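Long-range contact in VP5 (Halorubrum pleomorphic virus 2, PDB 6QGI), which probably mediates fusion of the enveloped virus with its archaeal host membrane, as a prokaryotic viral envelope fusion protein: residues A13-G27 against R51-I65. Sequence-based numbering, arbitrary orientation.
Sequences AVGVGWALREFEIVG and RKSTNASTIVDNQNI
With chi1 at 61°, Trp18 CG sits between its own backbone N and carbonyl carbon, and the indole is carried against the last turns of helix 37-60. There Ile59 CG1 lies 4.0 Å from the centroid of the Trp18 six-membered ring and 9° off its normal, a CH-pi contact over the face; Ala19 CB covers the rim of the opposite face. Trp18 NE1 is shared between two bent, weak hydrogen bonds, to Thr58 O across the contact and to Gly15 O within its own loop. The carbonyls of these turns find other donors too. Ser57 O takes Gly15 N (2.8 Å) and Asn62 ND2 from opposite faces of its plane; Asn62 ND2 also reaches Thr58 O at 3.0 Å, while Asn62 OD1 bonds to Tyr344. Ile65 CD1 packs 3.6 Å from Val16 CG1. About two turns earlier, Arg51, bent at chi2 and chi3, bonds end-on to Val26 O through Arg51 NH1 (2.8 Å) and Arg51 NH2 (3.2 Å), the acceptor in the guanidinium plane; its NE salt-bridges Glu123 of helix 91-133. Val60 N to Asn55 O and Asp61 N to Ala56 O mark a pi-type turn where the loop after strand 11-13 packs on helix 37-60, in this envelope protein's helical region.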
loop_
_atom_site.group_PDB
_atom_site.type_symbol
_atom_site.label_atom_id
_atom_site.label_comp_id
_atom_site.label_asym_id
_atom_site.label_seq_id
_atom_site.Cartn_x
_atom_site.Cartn_y
_atom_site.Cartn_z
ATOM N N ALA A 13 3.046 2.055 3.681
ATOM C CA ALA A 13 1.644 2.216 4.070
ATOM C C ALA A 13 0.792 1.244 3.237
ATOM O O ALA A 13 1.197 0.874 2.130
ATOM C CB ALA A 13 1.203 3.655 3.862
ATOM N N VAL A 14 -0.335 0.770 3.782
ATOM C CA VAL A 14 -1.148 -0.198 3.045
ATOM C C VAL A 14 -2.567 0.377 2.803
ATOM O O VAL A 14 -3.260 0.784 3.747
ATOM C CB VAL A 14 -1.168 -1.592 3.739
ATOM C CG1 VAL A 14 -2.060 -2.586 2.991
ATOM C CG2 VAL A 14 0.250 -2.148 3.879
ATOM N N GLY A 15 -2.955 0.416 1.527
ATOM C CA GLY A 15 -4.271 0.838 1.055
ATOM C C GLY A 15 -4.740 -0.155 0.011
ATOM O O GLY A 15 -4.195 -0.184 -1.091
ATOM N N VAL A 16 -5.690 -1.033 0.362
ATOM C CA VAL A 16 -6.139 -2.097 -0.556
ATOM C C VAL A 16 -7.648 -2.012 -0.862
ATOM O O VAL A 16 -8.180 -2.907 -1.538
ATOM C CB VAL A 16 -5.757 -3.514 -0.032
ATOM C CG1 VAL A 16 -4.246 -3.695 0.044
ATOM C CG2 VAL A 16 -6.404 -3.817 1.314
ATOM N N GLY A 17 -8.301 -0.950 -0.381
ATOM C CA GLY A 17 -9.729 -0.734 -0.573
ATOM C C GLY A 17 -10.149 -0.642 -2.024
ATOM O O GLY A 17 -11.286 -0.988 -2.360
ATOM N N TRP A 18 -9.207 -0.222 -2.893
ATOM C CA TRP A 18 -9.355 -0.066 -4.344
ATOM C C TRP A 18 -9.650 -1.392 -5.044
ATOM O O TRP A 18 -10.174 -1.401 -6.161
ATOM C CB TRP A 18 -8.085 0.557 -4.937
ATOM C CG TRP A 18 -6.856 -0.270 -4.721
ATOM C CD1 TRP A 18 -6.017 -0.226 -3.648
ATOM C CD2 TRP A 18 -6.325 -1.259 -5.609
ATOM N NE1 TRP A 18 -5.030 -1.171 -3.782
ATOM C CE2 TRP A 18 -5.172 -1.794 -4.995
ATOM C CE3 TRP A 18 -6.718 -1.753 -6.865
ATOM C CZ2 TRP A 18 -4.403 -2.796 -5.596
ATOM C CZ3 TRP A 18 -5.955 -2.744 -7.462
ATOM C CH2 TRP A 18 -4.806 -3.248 -6.835
ATOM N N ALA A 19 -9.271 -2.507 -4.405
ATOM C CA ALA A 19 -9.512 -3.846 -4.923
ATOM C C ALA A 19 -10.858 -4.375 -4.430
ATOM O O ALA A 19 -11.296 -5.429 -4.877
ATOM C CB ALA A 19 -8.383 -4.772 -4.495
ATOM N N LEU A 20 -11.529 -3.632 -3.529
ATOM C CA LEU A 20 -12.815 -4.046 -2.968
ATOM C C LEU A 20 -13.977 -3.145 -3.378
ATOM O O LEU A 20 -15.070 -3.649 -3.621
ATOM C CB LEU A 20 -12.730 -4.101 -1.439
ATOM C CG LEU A 20 -11.898 -5.232 -0.864
ATOM C CD1 LEU A 20 -11.720 -5.052 0.596
ATOM C CD2 LEU A 20 -12.544 -6.592 -1.141
ATOM N N ARG A 21 -13.753 -1.820 -3.439
ATOM C CA ARG A 21 -14.797 -0.843 -3.766
ATOM C C ARG A 21 -14.201 0.397 -4.421
ATOM O O ARG A 21 -12.977 0.500 -4.498
ATOM C CB ARG A 21 -15.539 -0.452 -2.475
ATOM C CG ARG A 21 -14.658 0.351 -1.517
ATOM C CD ARG A 21 -15.159 0.351 -0.101
ATOM N NE ARG A 21 -14.086 0.765 0.801
ATOM C CZ ARG A 21 -13.250 -0.071 1.409
ATOM N NH1 ARG A 21 -13.368 -1.383 1.228
ATOM N NH2 ARG A 21 -12.299 0.391 2.204
ATOM N N GLU A 22 -15.059 1.354 -4.853
ATOM C CA GLU A 22 -14.612 2.634 -5.405
ATOM C C GLU A 22 -13.805 3.349 -4.312
ATOM O O GLU A 22 -14.290 3.506 -3.191
ATOM C CB GLU A 22 -15.804 3.472 -5.892
ATOM C CG GLU A 22 -15.405 4.576 -6.855
ATOM C CD GLU A 22 -16.454 5.624 -7.170
ATOM O OE1 GLU A 22 -17.543 5.600 -6.550
ATOM O OE2 GLU A 22 -16.180 6.482 -8.041
ATOM N N PHE A 23 -12.542 3.659 -4.607
ATOM C CA PHE A 23 -11.603 4.241 -3.651
ATOM C C PHE A 23 -11.293 5.699 -3.971
ATOM O O PHE A 23 -11.317 6.094 -5.139
ATOM C CB PHE A 23 -10.305 3.413 -3.651
ATOM C CG PHE A 23 -9.573 3.259 -2.335
ATOM C CD1 PHE A 23 -10.257 2.905 -1.174
ATOM C CD2 PHE A 23 -8.187 3.383 -2.273
ATOM C CE1 PHE A 23 -9.576 2.751 0.038
ATOM C CE2 PHE A 23 -7.506 3.214 -1.061
ATOM C CZ PHE A 23 -8.204 2.894 0.084
ATOM N N GLU A 24 -10.996 6.497 -2.930
ATOM C CA GLU A 24 -10.650 7.904 -3.101
ATOM C C GLU A 24 -9.180 8.011 -3.456
ATOM O O GLU A 24 -8.316 7.670 -2.642
ATOM C CB GLU A 24 -10.987 8.723 -1.846
ATOM C CG GLU A 24 -12.483 8.902 -1.635
ATOM C CD GLU A 24 -12.911 9.655 -0.389
ATOM O OE1 GLU A 24 -12.046 9.969 0.462
ATOM O OE2 GLU A 24 -14.124 9.939 -0.270
ATOM N N ILE A 25 -8.897 8.439 -4.694
ATOM C CA ILE A 25 -7.530 8.578 -5.194
ATOM C C ILE A 25 -6.969 9.943 -4.757
ATOM O O ILE A 25 -7.690 10.944 -4.744
ATOM C CB ILE A 25 -7.468 8.336 -6.739
ATOM C CG1 ILE A 25 -7.620 6.821 -7.031
ATOM C CG2 ILE A 25 -6.167 8.871 -7.372
ATOM C CD1 ILE A 25 -8.071 6.469 -8.337
ATOM N N VAL A 26 -5.678 9.954 -4.370
ATOM C CA VAL A 26 -4.934 11.141 -3.948
ATOM C C VAL A 26 -4.751 12.038 -5.181
ATOM O O VAL A 26 -4.043 11.665 -6.123
ATOM C CB VAL A 26 -3.584 10.758 -3.273
ATOM C CG1 VAL A 26 -2.749 11.990 -2.943
ATOM C CG2 VAL A 26 -3.811 9.910 -2.020
ATOM N N GLY A 27 -5.422 13.192 -5.162
ATOM C CA GLY A 27 -5.404 14.175 -6.238
ATOM C C GLY A 27 -4.030 14.725 -6.548
ATOM O O GLY A 27 -3.151 14.747 -5.677
ATOM N N ARG A 51 4.045 10.752 -4.777
ATOM C CA ARG A 51 3.272 10.001 -5.769
ATOM C C ARG A 51 3.717 8.545 -5.797
ATOM O O ARG A 51 2.859 7.667 -5.803
ATOM C CB ARG A 51 3.373 10.628 -7.174
ATOM C CG ARG A 51 2.457 9.978 -8.239
ATOM C CD ARG A 51 0.978 9.938 -7.862
ATOM N NE ARG A 51 0.414 11.280 -7.728
ATOM C CZ ARG A 51 -0.807 11.543 -7.276
ATOM N NH1 ARG A 51 -1.612 10.557 -6.909
ATOM N NH2 ARG A 51 -1.227 12.797 -7.181
ATOM N N LYS A 52 5.046 8.291 -5.787
ATOM C CA LYS A 52 5.635 6.948 -5.783
ATOM C C LYS A 52 5.214 6.186 -4.532
ATOM O O LYS A 52 4.922 4.997 -4.616
ATOM C CB LYS A 52 7.168 7.030 -5.861
ATOM C CG LYS A 52 7.846 5.692 -6.127
ATOM C CD LYS A 52 9.168 5.603 -5.388
ATOM C CE LYS A 52 9.907 4.320 -5.670
ATOM N NZ LYS A 52 9.256 3.132 -5.050
ATOM N N SER A 53 5.172 6.878 -3.381
ATOM C CA SER A 53 4.778 6.306 -2.102
ATOM C C SER A 53 3.289 5.950 -2.085
ATOM O O SER A 53 2.976 4.836 -1.694
ATOM C CB SER A 53 5.115 7.250 -0.953
ATOM O OG SER A 53 5.039 6.545 0.275
ATOM N N THR A 54 2.386 6.856 -2.534
ATOM C CA THR A 54 0.935 6.601 -2.563
ATOM C C THR A 54 0.571 5.545 -3.626
ATOM O O THR A 54 -0.386 4.797 -3.417
ATOM C CB THR A 54 0.110 7.889 -2.759
ATOM O OG1 THR A 54 0.418 8.489 -4.016
ATOM C CG2 THR A 54 0.289 8.894 -1.622
ATOM N N ASN A 55 1.328 5.467 -4.747
ATOM C CA ASN A 55 1.093 4.447 -5.783
ATOM C C ASN A 55 1.550 3.083 -5.288
ATOM O O ASN A 55 0.948 2.069 -5.648
ATOM C CB ASN A 55 1.797 4.797 -7.095
ATOM C CG ASN A 55 1.183 5.933 -7.869
ATOM O OD1 ASN A 55 0.100 6.429 -7.561
ATOM N ND2 ASN A 55 1.871 6.374 -8.904
ATOM N N ALA A 56 2.620 3.064 -4.460
ATOM C CA ALA A 56 3.169 1.853 -3.852
ATOM C C ALA A 56 2.271 1.383 -2.713
ATOM O O ALA A 56 1.972 0.193 -2.625
ATOM C CB ALA A 56 4.578 2.110 -3.342
ATOM N N SER A 57 1.801 2.328 -1.872
ATOM C CA SER A 57 0.925 2.053 -0.729
ATOM C C SER A 57 -0.369 1.391 -1.147
ATOM O O SER A 57 -0.924 0.596 -0.389
ATOM C CB SER A 57 0.605 3.334 0.033
ATOM O OG SER A 57 1.783 3.958 0.509
ATOM N N THR A 58 -0.859 1.724 -2.348
ATOM C CA THR A 58 -2.116 1.195 -2.830
ATOM C C THR A 58 -1.937 0.094 -3.874
ATOM O O THR A 58 -2.403 -1.017 -3.642
ATOM C CB THR A 58 -3.021 2.319 -3.369
ATOM O OG1 THR A 58 -2.342 3.019 -4.416
ATOM C CG2 THR A 58 -3.479 3.293 -2.279
ATOM N N ILE A 59 -1.263 0.373 -5.002
ATOM C CA ILE A 59 -1.180 -0.591 -6.101
ATOM C C ILE A 59 0.165 -1.346 -6.248
ATOM O O ILE A 59 0.142 -2.577 -6.293
ATOM C CB ILE A 59 -1.527 0.144 -7.426
ATOM C CG1 ILE A 59 -3.024 0.517 -7.487
ATOM C CG2 ILE A 59 -1.112 -0.689 -8.642
ATOM C CD1 ILE A 59 -3.372 1.411 -8.582
ATOM N N VAL A 60 1.289 -0.627 -6.399
ATOM C CA VAL A 60 2.597 -1.189 -6.740
ATOM C C VAL A 60 3.119 -2.180 -5.690
ATOM O O VAL A 60 3.613 -3.233 -6.087
ATOM C CB VAL A 60 3.643 -0.077 -7.055
ATOM C CG1 VAL A 60 4.971 -0.660 -7.528
ATOM C CG2 VAL A 60 3.098 0.891 -8.106
ATOM N N ASP A 61 3.002 -1.882 -4.387
ATOM C CA ASP A 61 3.529 -2.786 -3.352
ATOM C C ASP A 61 2.596 -3.952 -3.008
ATOM O O ASP A 61 3.021 -4.865 -2.305
ATOM C CB ASP A 61 3.888 -2.004 -2.077
ATOM C CG ASP A 61 5.247 -1.320 -2.112
ATOM O OD1 ASP A 61 5.882 -1.310 -3.195
ATOM O OD2 ASP A 61 5.680 -0.796 -1.051
ATOM N N ASN A 62 1.355 -3.957 -3.527
ATOM C CA ASN A 62 0.397 -5.012 -3.203
ATOM C C ASN A 62 -0.137 -5.701 -4.466
ATOM O O ASN A 62 -1.305 -5.547 -4.815
ATOM C CB ASN A 62 -0.759 -4.440 -2.353
ATOM C CG ASN A 62 -0.330 -3.439 -1.300
ATOM O OD1 ASN A 62 0.527 -3.708 -0.468
ATOM N ND2 ASN A 62 -0.910 -2.255 -1.331
ATOM N N GLN A 63 0.716 -6.480 -5.135
ATOM C CA GLN A 63 0.355 -7.217 -6.351
ATOM C C GLN A 63 -0.172 -8.598 -6.002
ATOM O O GLN A 63 -0.800 -9.251 -6.840
ATOM C CB GLN A 63 1.560 -7.362 -7.306
ATOM C CG GLN A 63 2.568 -6.214 -7.272
ATOM C CD GLN A 63 3.655 -6.390 -6.238
ATOM O OE1 GLN A 63 3.516 -7.126 -5.255
ATOM N NE2 GLN A 63 4.772 -5.710 -6.444
ATOM N N ASN A 64 0.084 -9.045 -4.760
ATOM C CA ASN A 64 -0.279 -10.374 -4.271
ATOM C C ASN A 64 -1.633 -10.419 -3.554
ATOM O O ASN A 64 -1.973 -11.454 -2.972
ATOM C CB ASN A 64 0.822 -10.902 -3.354
ATOM C CG ASN A 64 2.120 -11.150 -4.074
ATOM O OD1 ASN A 64 2.160 -11.753 -5.155
ATOM N ND2 ASN A 64 3.214 -10.695 -3.483
ATOM N N ILE A 65 -2.420 -9.331 -3.629
ATOM C CA ILE A 65 -3.761 -9.262 -3.027
ATOM C C ILE A 65 -4.825 -9.596 -4.096
ATOM O O ILE A 65 -6.010 -9.682 -3.771
ATOM C CB ILE A 65 -4.048 -7.892 -2.329
ATOM C CG1 ILE A 65 -3.947 -6.704 -3.318
ATOM C CG2 ILE A 65 -3.160 -7.696 -1.085
ATOM C CD1 ILE A 65 -4.701 -5.514 -2.984
HETATM O O HOH W 1 4.299 3.965 1.897
HETATM O O HOH W 2 2.427 -1.372 1.121
#